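Local coordinates for pyoverdine biosynthesis protein PvcB (Pseudomonas aeruginosa, PDB 4YLM) that catalyses the iron- and 2-oxoglutarate-dependent oxidation of tyrosine isonitrile in the biosynthesis of paerucumarin, at residues 92-97 with 271-276; 144-149 with 233-238; 81-86 with 276-281. All coordinates share one frame; numbering follows the deposited sequence.

Contact 1: residues 92-97 with 271-276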
ATOM      1  N   GLU A  92      21.514  12.068 -17.737  1.00 27.28           N
ATOM      2  CA  GLU A  92      22.752  12.251 -16.970  1.00 27.64           C
ATOM      3  C   GLU A  92      22.945  13.722 -16.655  1.00 29.78           C
ATOM      4  O   GLU A  92      22.866  14.560 -17.546  1.00 34.00           O
ATOM      5  CB  GLU A  92      23.964  11.744 -17.767  1.00 30.72           C
ATOM      6  CG  GLU A  92      23.923  10.261 -18.097  1.00 30.28           C
ATOM      7  CD  GLU A  92      24.247   9.373 -16.896  1.00 31.75           C
ATOM      8  OE1 GLU A  92      25.000   9.804 -15.991  1.00 35.26           O
ATOM      9  OE2 GLU A  92      23.760   8.232 -16.864  1.00 30.67           O
ATOM     10  N   LEU A  93      23.201  14.047 -15.393  1.00 31.40           N
ATOM     11  CA  LEU A  93      23.380  15.450 -15.005  1.00 29.15           C
ATOM     12  C   LEU A  93      24.698  15.565 -14.272  1.00 35.99           C
ATOM     13  O   LEU A  93      24.772  15.343 -13.061  1.00 32.13           O
ATOM     14  CB  LEU A  93      22.234  15.930 -14.106  1.00 32.40           C
ATOM     15  CG  LEU A  93      20.840  15.997 -14.737  1.00 31.78           C
ATOM     16  CD1 LEU A  93      19.756  16.035 -13.667  1.00 36.24           C
ATOM     17  CD2 LEU A  93      20.702  17.198 -15.672  1.00 31.04           C
ATOM     18  N   VAL A  94      25.746  15.887 -15.020  1.00 33.35           N
ATOM     19  CA  VAL A  94      27.099  15.850 -14.483  1.00 35.69           C
ATOM     20  C   VAL A  94      27.677  17.255 -14.482  1.00 39.11           C
ATOM     21  O   VAL A  94      27.601  17.964 -15.486  1.00 42.43           O
ATOM     22  CB  VAL A  94      28.005  14.927 -15.313  1.00 38.19           C
ATOM     23  CG1 VAL A  94      29.385  14.801 -14.669  1.00 39.70           C
ATOM     24  CG2 VAL A  94      27.365  13.557 -15.465  1.00 36.50           C
ATOM     25  N   GLU A  95      28.228  17.660 -13.346  1.00 38.57           N
ATOM     26  CA  GLU A  95      28.850  18.971 -13.227  1.00 37.97           C
ATOM     27  C   GLU A  95      30.257  18.840 -12.675  1.00 38.62           C
ATOM     28  O   GLU A  95      30.528  17.970 -11.839  1.00 31.45           O
ATOM     29  CB  GLU A  95      28.020  19.884 -12.335  1.00 42.89           C
ATOM     30  CG  GLU A  95      26.620  20.098 -12.862  1.00 47.55           C
ATOM     31  CD  GLU A  95      25.993  21.347 -12.312  1.00 51.08           C
ATOM     32  OE1 GLU A  95      24.954  21.780 -12.852  1.00 56.49           O
ATOM     33  OE2 GLU A  95      26.545  21.901 -11.340  1.00 55.75           O
ATOM     34  N   GLN A  96      31.150  19.701 -13.157  1.00 35.76           N
ATOM     35  CA  GLN A  96      32.551  19.645 -12.767  1.00 33.36           C
ATOM     36  C   GLN A  96      32.897  20.819 -11.889  1.00 32.20           C
ATOM     37  O   GLN A  96      32.294  21.883 -11.991  1.00 34.11           O
ATOM     38  CB  GLN A  96      33.462  19.640 -13.997  1.00 31.06           C
ATOM     39  CG  GLN A  96      33.565  18.291 -14.675  1.00 32.33           C
ATOM     40  CD  GLN A  96      34.445  18.354 -15.910  1.00 36.58           C
ATOM     41  OE1 GLN A  96      35.635  18.003 -15.878  1.00 31.99           O
ATOM     42  NE2 GLN A  96      33.868  18.810 -17.001  1.00 25.91           N
ATOM     43  N   GLU A  97      33.881  20.623 -11.027  1.00 36.26           N
ATOM     44  CA  GLU A  97      34.246  21.654 -10.076  1.00 41.72           C
ATOM     45  C   GLU A  97      34.638  22.949 -10.781  1.00 43.39           C
ATOM     46  O   GLU A  97      35.510  22.952 -11.648  1.00 36.99           O
ATOM     47  CB  GLU A  97      35.382  21.166  -9.187  1.00 37.65           C
ATOM     48  CG  GLU A  97      35.645  22.087  -8.021  1.00 48.78           C
ATOM     49  CD  GLU A  97      36.668  21.524  -7.076  1.00 53.24           C
ATOM     50  OE1 GLU A  97      37.052  20.350  -7.260  1.00 51.33           O
ATOM     51  OE2 GLU A  97      37.091  22.257  -6.155  1.00 67.11           O
ATOM     52  N   PRO A 271      31.629  19.609  -7.824  1.00 37.68           N
ATOM     53  CA  PRO A 271      31.566  18.398  -8.646  1.00 38.85           C
ATOM     54  C   PRO A 271      30.385  17.521  -8.216  1.00 47.02           C
ATOM     55  O   PRO A 271      30.232  17.233  -7.025  1.00 45.12           O
ATOM     56  CB  PRO A 271      32.886  17.706  -8.339  1.00 40.28           C
ATOM     57  CG  PRO A 271      33.271  18.205  -7.003  1.00 40.69           C
ATOM     58  CD  PRO A 271      32.776  19.597  -6.905  1.00 43.64           C
ATOM     59  N   ARG A 272      29.561  17.103  -9.170  1.00 36.89           N
ATOM     60  CA  ARG A 272      28.329  16.415  -8.824  1.00 39.67           C
ATOM     61  C   ARG A 272      27.812  15.596  -9.984  1.00 37.50           C
ATOM     62  O   ARG A 272      27.854  16.037 -11.131  1.00 37.47           O
ATOM     63  CB  ARG A 272      27.269  17.438  -8.431  1.00 37.55           C
ATOM     64  CG  ARG A 272      26.032  16.843  -7.796  1.00 41.01           C
ATOM     65  CD  ARG A 272      25.158  17.956  -7.267  1.00 39.32           C
ATOM     66  NE  ARG A 272      24.355  18.554  -8.326  1.00 40.32           N
ATOM     67  CZ  ARG A 272      23.807  19.759  -8.246  1.00 44.82           C
ATOM     68  NH1 ARG A 272      24.005  20.506  -7.163  1.00 44.66           N
ATOM     69  NH2 ARG A 272      23.070  20.216  -9.248  1.00 46.28           N
ATOM     70  N   HIS A 273      27.306  14.409  -9.677  1.00 33.49           N
ATOM     71  CA  HIS A 273      26.735  13.553 -10.695  1.00 31.88           C
ATOM     72  C   HIS A 273      25.346  13.053 -10.262  1.00 30.21           C
ATOM     73  O   HIS A 273      25.228  12.281  -9.313  1.00 28.11           O
ATOM     74  CB  HIS A 273      27.688  12.388 -10.966  1.00 26.18           C
ATOM     75  CG  HIS A 273      27.269  11.513 -12.105  1.00 33.12           C
ATOM     76  ND1 HIS A 273      28.038  10.462 -12.558  1.00 32.90           N
ATOM     77  CD2 HIS A 273      26.155  11.528 -12.878  1.00 33.04           C
ATOM     78  CE1 HIS A 273      27.419   9.871 -13.564  1.00 38.04           C
ATOM     79  NE2 HIS A 273      26.272  10.493 -13.775  1.00 32.03           N
ATOM     80  N   LEU A 274      24.307  13.517 -10.953  1.00 27.47           N
ATOM     81  CA  LEU A 274      22.938  13.064 -10.717  1.00 30.77           C
ATOM     82  C   LEU A 274      22.411  12.357 -11.950  1.00 34.41           C
ATOM     83  O   LEU A 274      22.842  12.643 -13.075  1.00 28.96           O
ATOM     84  CB  LEU A 274      21.992  14.247 -10.444  1.00 28.82           C
ATOM     85  CG  LEU A 274      22.325  15.241  -9.341  1.00 34.44           C
ATOM     86  CD1 LEU A 274      21.224  16.284  -9.267  1.00 31.70           C
ATOM     87  CD2 LEU A 274      22.498  14.527  -8.002  1.00 32.94           C
ATOM     88  N   ARG A 275      21.444  11.470 -11.729  1.00 26.43           N
ATOM     89  CA  ARG A 275      20.736  10.784 -12.800  1.00 24.49           C
ATOM     90  C   ARG A 275      19.238  10.909 -12.561  1.00 29.22           C
ATOM     91  O   ARG A 275      18.769  10.653 -11.452  1.00 28.51           O
ATOM     92  CB  ARG A 275      21.142   9.305 -12.838  1.00 26.42           C
ATOM     93  CG  ARG A 275      22.482   9.069 -13.534  1.00 26.32           C
ATOM     94  CD  ARG A 275      22.940   7.627 -13.452  1.00 27.57           C
ATOM     95  NE  ARG A 275      24.219   7.508 -14.131  1.00 29.73           N
ATOM     96  CZ  ARG A 275      25.173   6.641 -13.816  1.00 32.69           C
ATOM     97  NH1 ARG A 275      25.001   5.769 -12.826  1.00 27.39           N
ATOM     98  NH2 ARG A 275      26.310   6.652 -14.504  1.00 30.07           N
ATOM     99  N   ARG A 276      18.488  11.307 -13.587  1.00 26.18           N
ATOM    100  CA  ARG A 276      17.051  11.499 -13.429  1.00 24.73           C
ATOM    101  C   ARG A 276      16.231  10.623 -14.368  1.00 27.11           C
ATOM    102  O   ARG A 276      16.531  10.521 -15.566  1.00 26.13           O
ATOM    103  CB  ARG A 276      16.666  12.962 -13.652  1.00 22.30           C
ATOM    104  CG  ARG A 276      15.162  13.221 -13.480  1.00 24.36           C
ATOM    105  CD  ARG A 276      14.682  14.335 -14.403  1.00 28.69           C
ATOM    106  NE  ARG A 276      14.673  13.911 -15.799  1.00 28.20           N
ATOM    107  CZ  ARG A 276      14.579  14.747 -16.831  1.00 29.84           C
ATOM    108  NH1 ARG A 276      14.493  16.049 -16.621  1.00 30.38           N
ATOM    109  NH2 ARG A 276      14.581  14.282 -18.073  1.00 30.08           N
TER
HETATM  110  O   HOH W   1      24.475  17.721 -11.290  1.00 43.46           O
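The His-273 ring carries Val-94 on one face and the carboxylate of Glu-92 at its edge. Methyl CG2 of Val-94 sits over the ring, offset toward the rim, in a CH-pi contact 3.8 Å from its centroid. Glu-92 CD also lies at the edge of the Arg-275 guanidinium, in its plane. Strands 92-95 and 272-276 form an antiparallel pair in the main sheet of this TfdA-family, cupin-type fold. Strand 120-131 flanks 272-276 on the other side.

Glu-92 OE1 accepts from His-273 NE2 at 2.6 Å, nearly in the ring plane, and from Arg-275 NE. The Glu-92 chain is bent at chi2 (-75°), which turns the carboxylate toward the neighbouring strand. The syn side of the carboxylate takes Arg-275 NE in a salt bridge, OE2 lying 2.9 Å from it. The carboxylate and guanidinium planes stand 76° apart.

On the opposite sheet face, Leu-93 CB packs against Leu-274 CB at 4.0 Å. Glu-95 OE1 makes its salt bridges with Arg-263 and Arg-269, while Arg-272 NH1 bonds to the carbonyl of Gly-139. Leu-93 with Leu-274, and Glu-95 with Arg-272, form the hydrogen-bonded pairs. One water donates to Leu-93 O at 3.0 Å and accepts from Arg-272 NE.

Contact 2: residues 144-149 with 233-238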
ATOM      1  N   SER A 144       9.347  23.426  -4.109  1.00 22.35           N
ATOM      2  CA  SER A 144       8.311  24.155  -3.389  1.00 26.06           C
ATOM      3  C   SER A 144       6.998  23.406  -3.439  1.00 23.40           C
ATOM      4  O   SER A 144       6.560  22.982  -4.509  1.00 24.85           O
ATOM      5  CB  SER A 144       8.090  25.553  -3.999  1.00 25.15           C
ATOM      6  OG  SER A 144       9.145  26.420  -3.641  1.00 27.50           O
ATOM      7  N   SER A 145       6.357  23.271  -2.285  1.00 21.82           N
ATOM      8  CA  SER A 145       5.032  22.654  -2.220  1.00 22.44           C
ATOM      9  C   SER A 145       3.970  23.687  -2.556  1.00 23.11           C
ATOM     10  O   SER A 145       3.823  24.680  -1.844  1.00 24.96           O
ATOM     11  CB  SER A 145       4.782  22.113  -0.813  1.00 22.98           C
ATOM     12  OG  SER A 145       3.393  21.964  -0.584  1.00 23.24           O
ATOM     13  N   THR A 146       3.237  23.491  -3.642  1.00 21.27           N
ATOM     14  CA  THR A 146       2.285  24.517  -4.029  1.00 21.97           C
ATOM     15  C   THR A 146       1.083  24.589  -3.082  1.00 26.56           C
ATOM     16  O   THR A 146       0.535  25.666  -2.875  1.00 25.25           O
ATOM     17  CB  THR A 146       1.875  24.457  -5.525  1.00 21.30           C
ATOM     18  OG1 THR A 146       1.186  23.235  -5.811  1.00 22.45           O
ATOM     19  CG2 THR A 146       3.118  24.565  -6.427  1.00 22.53           C
ATOM     20  N   PRO A 147       0.671  23.448  -2.496  1.00 24.89           N
ATOM     21  CA  PRO A 147      -0.394  23.561  -1.483  1.00 22.30           C
ATOM     22  C   PRO A 147       0.049  24.359  -0.257  1.00 25.36           C
ATOM     23  O   PRO A 147      -0.764  25.104   0.295  1.00 24.30           O
ATOM     24  CB  PRO A 147      -0.694  22.099  -1.105  1.00 24.91           C
ATOM     25  CG  PRO A 147      -0.310  21.310  -2.378  1.00 22.83           C
ATOM     26  CD  PRO A 147       0.941  22.047  -2.878  1.00 20.21           C
ATOM     27  N   ALA A 148       1.304  24.216   0.168  1.00 22.63           N
ATOM     28  CA  ALA A 148       1.799  25.029   1.276  1.00 25.35           C
ATOM     29  C   ALA A 148       1.748  26.521   0.920  1.00 30.67           C
ATOM     30  O   ALA A 148       1.299  27.346   1.722  1.00 29.80           O
ATOM     31  CB  ALA A 148       3.202  24.629   1.659  1.00 21.33           C
ATOM     32  N   ALA A 149       2.208  26.864  -0.282  1.00 28.24           N
ATOM     33  CA  ALA A 149       2.167  28.255  -0.742  1.00 28.88           C
ATOM     34  C   ALA A 149       0.732  28.786  -0.715  1.00 30.93           C
ATOM     35  O   ALA A 149       0.490  29.933  -0.315  1.00 32.54           O
ATOM     36  CB  ALA A 149       2.769  28.380  -2.148  1.00 26.47           C
ATOM     37  N   ARG A 233       6.810  35.240  -2.750  1.00 31.96           N
ATOM     38  CA  ARG A 233       6.826  35.302  -1.289  1.00 32.22           C
ATOM     39  C   ARG A 233       6.354  33.971  -0.696  1.00 30.92           C
ATOM     40  O   ARG A 233       6.892  33.492   0.296  1.00 28.69           O
ATOM     41  CB  ARG A 233       5.910  36.418  -0.781  1.00 34.32           C
ATOM     42  CG  ARG A 233       5.918  36.569   0.731  1.00 38.21           C
ATOM     43  CD  ARG A 233       4.860  37.563   1.231  1.00 41.07           C
ATOM     44  NE  ARG A 233       3.487  37.073   1.096  1.00 37.24           N
ATOM     45  CZ  ARG A 233       2.879  36.286   1.979  1.00 41.24           C
ATOM     46  NH1 ARG A 233       3.523  35.880   3.069  1.00 39.97           N
ATOM     47  NH2 ARG A 233       1.624  35.902   1.775  1.00 39.79           N
ATOM     48  N   CYS A 234       5.335  33.387  -1.309  1.00 30.79           N
ATOM     49  CA  CYS A 234       4.708  32.195  -0.746  1.00 31.50           C
ATOM     50  C   CYS A 234       5.442  30.912  -1.149  1.00 29.85           C
ATOM     51  O   CYS A 234       5.616  30.013  -0.333  1.00 29.73           O
ATOM     52  CB  CYS A 234       3.230  32.139  -1.130  1.00 30.47           C
ATOM     53  SG  CYS A 234       2.220  33.449  -0.349  1.00 32.82           S
ATOM     54  N   LEU A 235       5.891  30.846  -2.399  1.00 28.72           N
ATOM     55  CA  LEU A 235       6.618  29.679  -2.879  1.00 27.61           C
ATOM     56  C   LEU A 235       8.005  29.562  -2.268  1.00 33.32           C
ATOM     57  O   LEU A 235       8.493  28.447  -2.059  1.00 28.92           O
ATOM     58  CB  LEU A 235       6.688  29.672  -4.407  1.00 26.72           C
ATOM     59  CG  LEU A 235       5.362  29.438  -5.125  1.00 28.46           C
ATOM     60  CD1 LEU A 235       5.478  29.853  -6.599  1.00 26.41           C
ATOM     61  CD2 LEU A 235       4.935  27.957  -4.975  1.00 25.60           C
ATOM     62  N   TYR A 236       8.646  30.692  -1.960  1.00 27.72           N
ATOM     63  CA  TYR A 236       9.984  30.636  -1.368  1.00 27.88           C
ATOM     64  C   TYR A 236       9.976  30.736   0.156  1.00 25.36           C
ATOM     65  O   TYR A 236      11.024  30.727   0.795  1.00 30.59           O
ATOM     66  CB  TYR A 236      10.920  31.695  -1.972  1.00 30.19           C
ATOM     67  CG  TYR A 236      11.366  31.388  -3.387  1.00 30.86           C
ATOM     68  CD1 TYR A 236      12.466  30.566  -3.630  1.00 29.05           C
ATOM     69  CD2 TYR A 236      10.686  31.915  -4.480  1.00 29.27           C
ATOM     70  CE1 TYR A 236      12.884  30.284  -4.936  1.00 31.76           C
ATOM     71  CE2 TYR A 236      11.090  31.641  -5.777  1.00 29.72           C
ATOM     72  CZ  TYR A 236      12.188  30.828  -6.001  1.00 34.74           C
ATOM     73  OH  TYR A 236      12.585  30.570  -7.295  1.00 33.23           O
ATOM     74  N   HIS A 237       8.790  30.825   0.731  1.00 27.80           N
ATOM     75  CA  HIS A 237       8.625  30.841   2.179  1.00 31.16           C
ATOM     76  C   HIS A 237       9.136  29.528   2.805  1.00 35.85           C
ATOM     77  O   HIS A 237       8.978  28.445   2.228  1.00 34.13           O
ATOM     78  CB  HIS A 237       7.148  31.055   2.498  1.00 28.97           C
ATOM     79  CG  HIS A 237       6.867  31.355   3.935  1.00 34.52           C
ATOM     80  ND1 HIS A 237       6.986  30.411   4.933  1.00 36.14           N
ATOM     81  CD2 HIS A 237       6.448  32.493   4.542  1.00 37.89           C
ATOM     82  CE1 HIS A 237       6.659  30.954   6.093  1.00 38.13           C
ATOM     83  NE2 HIS A 237       6.334  32.218   5.884  1.00 40.54           N
ATOM     84  N   PRO A 238       9.763  29.621   3.986  1.00 35.09           N
ATOM     85  CA  PRO A 238      10.306  28.438   4.668  1.00 34.04           C
ATOM     86  C   PRO A 238       9.278  27.321   4.915  1.00 33.07           C
ATOM     87  O   PRO A 238       9.682  26.161   5.026  1.00 32.08           O
ATOM     88  CB  PRO A 238      10.816  29.006   5.999  1.00 37.83           C
ATOM     89  CG  PRO A 238      11.157  30.442   5.678  1.00 39.28           C
ATOM     90  CD  PRO A 238      10.147  30.882   4.653  1.00 35.89           C
TER
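Leu-235 reaches from the end of helix 224-235 into the angle between strand 141-145 and helix 146-152. Its CB lies 4.1 Å from Ser-144 OG. Its CG comes next to the methyl of Ala-149. At the tip, CD2 does most of the touching. It meets Ala-149 CB at 3.6 Å, and both Ser-144 CB and Thr-146 CG2 at 4.1 Å. The Thr-146 side chain runs alongside that of Leu-235 and points the same way. Leu-195 and Leu-260 also pack on Leu-235.

This is a strand-to-helix junction with an N-cap: Ser-145 OG accepts from Ala-148 N at 3.2 Å and closes the first turn of helix 146-152. Strand 141-145 is the middle of a three-stranded antiparallel sheet, beside 259-263, which carries His-261, probably an iron ligand. The last turn of helix 224-235 rests against that first turn. Ala-149 CB touches Cys-234 CB at 3.9 Å.

The polar link is made by Ser-144. Its OG stands beside the backbone N (chi1 -75°) and donates to Leu-235 O at 2.7 Å. The hydroxyl approaches from above the carbonyl plane, 40° out of it. The same OG is hydrogen-bonded to His-241 ND1, so this buried hydroxyl has two partners. Thr-146 OG1 turns to the backbone carbonyl of Thr-258.

Contact 3: residues 81-86 with 276-281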
ATOM      1  N   GLU A  81       5.591   2.988 -14.804  1.00 26.72           N
ATOM      2  CA  GLU A  81       5.789   3.121 -16.250  1.00 29.79           C
ATOM      3  C   GLU A  81       6.772   4.251 -16.561  1.00 26.05           C
ATOM      4  O   GLU A  81       6.444   5.426 -16.413  1.00 23.80           O
ATOM      5  CB  GLU A  81       4.456   3.394 -16.955  1.00 28.06           C
ATOM      6  CG  GLU A  81       4.545   3.341 -18.482  1.00 28.09           C
ATOM      7  CD  GLU A  81       3.306   3.917 -19.173  1.00 36.74           C
ATOM      8  OE1 GLU A  81       3.342   4.071 -20.412  1.00 38.16           O
ATOM      9  OE2 GLU A  81       2.302   4.226 -18.485  1.00 32.52           O
ATOM     10  N   VAL A  82       7.982   3.900 -16.983  1.00 26.10           N
ATOM     11  CA  VAL A  82       8.994   4.924 -17.238  1.00 25.18           C
ATOM     12  C   VAL A  82       8.569   5.774 -18.424  1.00 26.47           C
ATOM     13  O   VAL A  82       8.080   5.253 -19.418  1.00 24.70           O
ATOM     14  CB  VAL A  82      10.383   4.302 -17.501  1.00 26.11           C
ATOM     15  CG1 VAL A  82      11.351   5.342 -18.076  1.00 22.11           C
ATOM     16  CG2 VAL A  82      10.947   3.686 -16.220  1.00 24.91           C
ATOM     17  N   MET A  83       8.708   7.089 -18.302  1.00 25.93           N
ATOM     18  CA  MET A  83       8.517   7.957 -19.446  1.00 23.47           C
ATOM     19  C   MET A  83       9.846   8.052 -20.207  1.00 27.41           C
ATOM     20  O   MET A  83      10.810   8.666 -19.728  1.00 26.18           O
ATOM     21  CB  MET A  83       8.032   9.342 -19.022  1.00 26.13           C
ATOM     22  CG  MET A  83       7.703  10.250 -20.198  1.00 30.79           C
ATOM     23  SD  MET A  83       7.063  11.880 -19.731  1.00 35.80           S
ATOM     24  CE  MET A  83       8.577  12.790 -19.567  1.00 28.50           C
ATOM     25  N   LEU A  84       9.893   7.425 -21.378  1.00 26.46           N
ATOM     26  CA  LEU A  84      11.130   7.311 -22.142  1.00 30.50           C
ATOM     27  C   LEU A  84      11.395   8.533 -23.008  1.00 31.37           C
ATOM     28  O   LEU A  84      10.483   9.104 -23.611  1.00 34.01           O
ATOM     29  CB  LEU A  84      11.117   6.046 -23.004  1.00 30.54           C
ATOM     30  CG  LEU A  84      11.266   4.718 -22.257  1.00 33.59           C
ATOM     31  CD1 LEU A  84      11.013   3.545 -23.203  1.00 36.15           C
ATOM     32  CD2 LEU A  84      12.640   4.602 -21.596  1.00 31.98           C
ATOM     33  N   TRP A  85      12.657   8.944 -23.049  1.00 32.14           N
ATOM     34  CA  TRP A  85      13.072  10.029 -23.926  1.00 31.03           C
ATOM     35  C   TRP A  85      13.859   9.411 -25.081  1.00 32.46           C
ATOM     36  O   TRP A  85      14.156   8.218 -25.061  1.00 30.72           O
ATOM     37  CB  TRP A  85      13.955  11.012 -23.162  1.00 31.05           C
ATOM     38  CG  TRP A  85      13.228  11.852 -22.149  1.00 36.10           C
ATOM     39  CD1 TRP A  85      12.755  11.454 -20.923  1.00 32.39           C
ATOM     40  CD2 TRP A  85      12.918  13.245 -22.263  1.00 36.55           C
ATOM     41  NE1 TRP A  85      12.164  12.517 -20.278  1.00 31.98           N
ATOM     42  CE2 TRP A  85      12.251  13.626 -21.082  1.00 35.08           C
ATOM     43  CE3 TRP A  85      13.139  14.208 -23.255  1.00 37.07           C
ATOM     44  CZ2 TRP A  85      11.797  14.925 -20.870  1.00 36.12           C
ATOM     45  CZ3 TRP A  85      12.687  15.496 -23.041  1.00 43.69           C
ATOM     46  CH2 TRP A  85      12.028  15.844 -21.856  1.00 39.27           C
ATOM     47  N   PRO A  86      14.212  10.216 -26.091  1.00 33.95           N
ATOM     48  CA  PRO A  86      15.049   9.649 -27.158  1.00 34.07           C
ATOM     49  C   PRO A  86      16.345   9.049 -26.614  1.00 34.51           C
ATOM     50  O   PRO A  86      16.859   8.077 -27.178  1.00 37.64           O
ATOM     51  CB  PRO A  86      15.327  10.855 -28.049  1.00 38.82           C
ATOM     52  CG  PRO A  86      14.097  11.707 -27.877  1.00 40.42           C
ATOM     53  CD  PRO A  86      13.713  11.559 -26.429  1.00 34.62           C
ATOM     54  N   ARG A 276      18.488  11.307 -13.587  1.00 26.18           N
ATOM     55  CA  ARG A 276      17.051  11.499 -13.429  1.00 24.73           C
ATOM     56  C   ARG A 276      16.231  10.623 -14.368  1.00 27.11           C
ATOM     57  O   ARG A 276      16.531  10.521 -15.566  1.00 26.13           O
ATOM     58  CB  ARG A 276      16.666  12.962 -13.652  1.00 22.30           C
ATOM     59  CG  ARG A 276      15.162  13.221 -13.480  1.00 24.36           C
ATOM     60  CD  ARG A 276      14.682  14.335 -14.403  1.00 28.69           C
ATOM     61  NE  ARG A 276      14.673  13.911 -15.799  1.00 28.20           N
ATOM     62  CZ  ARG A 276      14.579  14.747 -16.831  1.00 29.84           C
ATOM     63  NH1 ARG A 276      14.493  16.049 -16.621  1.00 30.38           N
ATOM     64  NH2 ARG A 276      14.581  14.282 -18.073  1.00 30.08           N
ATOM     65  N   VAL A 277      15.184  10.013 -13.813  1.00 25.05           N
ATOM     66  CA  VAL A 277      14.211   9.225 -14.563  1.00 20.53           C
ATOM     67  C   VAL A 277      12.811   9.781 -14.290  1.00 28.37           C
ATOM     68  O   VAL A 277      12.491  10.142 -13.151  1.00 22.98           O
ATOM     69  CB  VAL A 277      14.268   7.741 -14.133  1.00 25.39           C
ATOM     70  CG1 VAL A 277      13.219   6.898 -14.893  1.00 19.48           C
ATOM     71  CG2 VAL A 277      15.689   7.184 -14.331  1.00 23.51           C
ATOM     72  N   HIS A 278      11.992   9.876 -15.337  1.00 24.29           N
ATOM     73  CA  HIS A 278      10.608  10.308 -15.211  1.00 24.75           C
ATOM     74  C   HIS A 278       9.692   9.086 -15.139  1.00 23.86           C
ATOM     75  O   HIS A 278       9.924   8.103 -15.840  1.00 24.62           O
ATOM     76  CB  HIS A 278      10.210  11.150 -16.422  1.00 25.79           C
ATOM     77  CG  HIS A 278      10.641  12.582 -16.343  1.00 29.20           C
ATOM     78  ND1 HIS A 278      11.112  13.274 -17.437  1.00 27.85           N
ATOM     79  CD2 HIS A 278      10.626  13.466 -15.316  1.00 26.82           C
ATOM     80  CE1 HIS A 278      11.383  14.521 -17.085  1.00 28.27           C
ATOM     81  NE2 HIS A 278      11.103  14.661 -15.802  1.00 28.59           N
ATOM     82  N   ILE A 279       8.655   9.151 -14.306  1.00 25.61           N
ATOM     83  CA  ILE A 279       7.670   8.069 -14.211  1.00 22.91           C
ATOM     84  C   ILE A 279       6.319   8.632 -14.594  1.00 24.57           C
ATOM     85  O   ILE A 279       5.904   9.658 -14.061  1.00 23.79           O
ATOM     86  CB  ILE A 279       7.575   7.500 -12.782  1.00 20.79           C
ATOM     87  CG1 ILE A 279       8.970   7.166 -12.240  1.00 21.57           C
ATOM     88  CG2 ILE A 279       6.595   6.297 -12.727  1.00 21.04           C
ATOM     89  CD1 ILE A 279       9.664   6.036 -12.958  1.00 25.31           C
ATOM     90  N   HIS A 280       5.631   7.964 -15.513  1.00 22.78           N
ATOM     91  CA  HIS A 280       4.317   8.404 -15.959  1.00 23.29           C
ATOM     92  C   HIS A 280       3.318   8.345 -14.811  1.00 25.30           C
ATOM     93  O   HIS A 280       3.479   7.560 -13.879  1.00 24.38           O
ATOM     94  CB  HIS A 280       3.805   7.489 -17.073  1.00 25.67           C
ATOM     95  CG  HIS A 280       4.287   7.865 -18.441  1.00 27.96           C
ATOM     96  ND1 HIS A 280       3.974   9.070 -19.035  1.00 29.42           N
ATOM     97  CD2 HIS A 280       5.047   7.189 -19.336  1.00 28.66           C
ATOM     98  CE1 HIS A 280       4.520   9.119 -20.237  1.00 28.12           C
ATOM     99  NE2 HIS A 280       5.170   7.987 -20.447  1.00 27.07           N
ATOM    100  N   ALA A 281       2.296   9.182 -14.895  1.00 25.25           N
ATOM    101  CA  ALA A 281       1.096   9.031 -14.078  1.00 26.45           C
ATOM    102  C   ALA A 281       0.372   7.732 -14.454  1.00 29.50           C
ATOM    103  O   ALA A 281       0.727   7.079 -15.440  1.00 26.62           O
ATOM    104  CB  ALA A 281       0.171  10.250 -14.276  1.00 27.79           C
TER
HETATM  105  O   HOH W   2       1.448   4.569 -16.057  1.00 28.65           O
HETATM  106  O   HOH W   3       3.421   4.645 -13.931  1.00 29.64           O
HETATM  107  O   HOH W   4      12.885   9.203 -17.968  1.00 24.37           O
HETATM  108  O   HOH W   5       7.254   6.522 -22.559  1.00 34.78           O
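Met-83 has CG anti to its backbone nitrogen (chi1 -175°), which sets CG beside CE1 and NE2 of His-280. The turn at chi3 (88°) brings CE to His-278 ND1. Met-83 CB lies 3.6 Å from the His-280 ring centroid, a CH-pi contact over the face. The two side chains cross at about a right angle. Met-83 SD is oblique to the same ring.

Trp-85 meets His-278 rim to rim. Its NE1 donates to His-278 ND1 at 3.1 Å, close to the plane of both rings. Because ND1 accepts here, NE2 probably carries the ring proton; NE2 is hydrogen-bonded to Asp-114, probably an iron ligand. Trp-85 thus probably helps to hold His-278 in the second shell. The Arg-276 guanidinium has His-278 CE1 over its centre.

The short, irregular strand 82-83 pairs antiparallel with long strand 272-286 in the cupin-type sheet. Glu-81 O accepts from His-280 N at 2.8 Å, nearly straight in line with the carbonyl. Met-83 N donates to His-278 O at 2.9 Å, from above the carbonyl plane. On the side facing helix 69-79, Val-82 CG1 packs on Val-277 CG1 at 4.0 Å.

Waters bridge the backbones as well. One water accepts from His-278 N and lies 2.8 Å from Met-83 O. Another donates to both Glu-81 OE2 and Ala-281 O, at 2.6 Å from the former.

From the N terminus, the chain first reaches 81-86, which pairs with 276-281 and closes contact 3, the widest of the three loops. Residues 92-97 follow a few residues later and pair with 271-276 in contact 1, a loop lying within the first. Contact 2, 144-149 with 233-238, closes innermost, so the three nest without crossing. Contacts 1 and 3 share Arg-276 and place 91-95 and 82-83 in succession along strand 272-286; the centres of the two contacts are about 19 Å apart. Contact 2 joins the end of helix 224-235 to the junction of strand 141-145 and helix 146-152, on the opposite side of the chain's centre. Its nearest atoms are about 15 Å from either of the others.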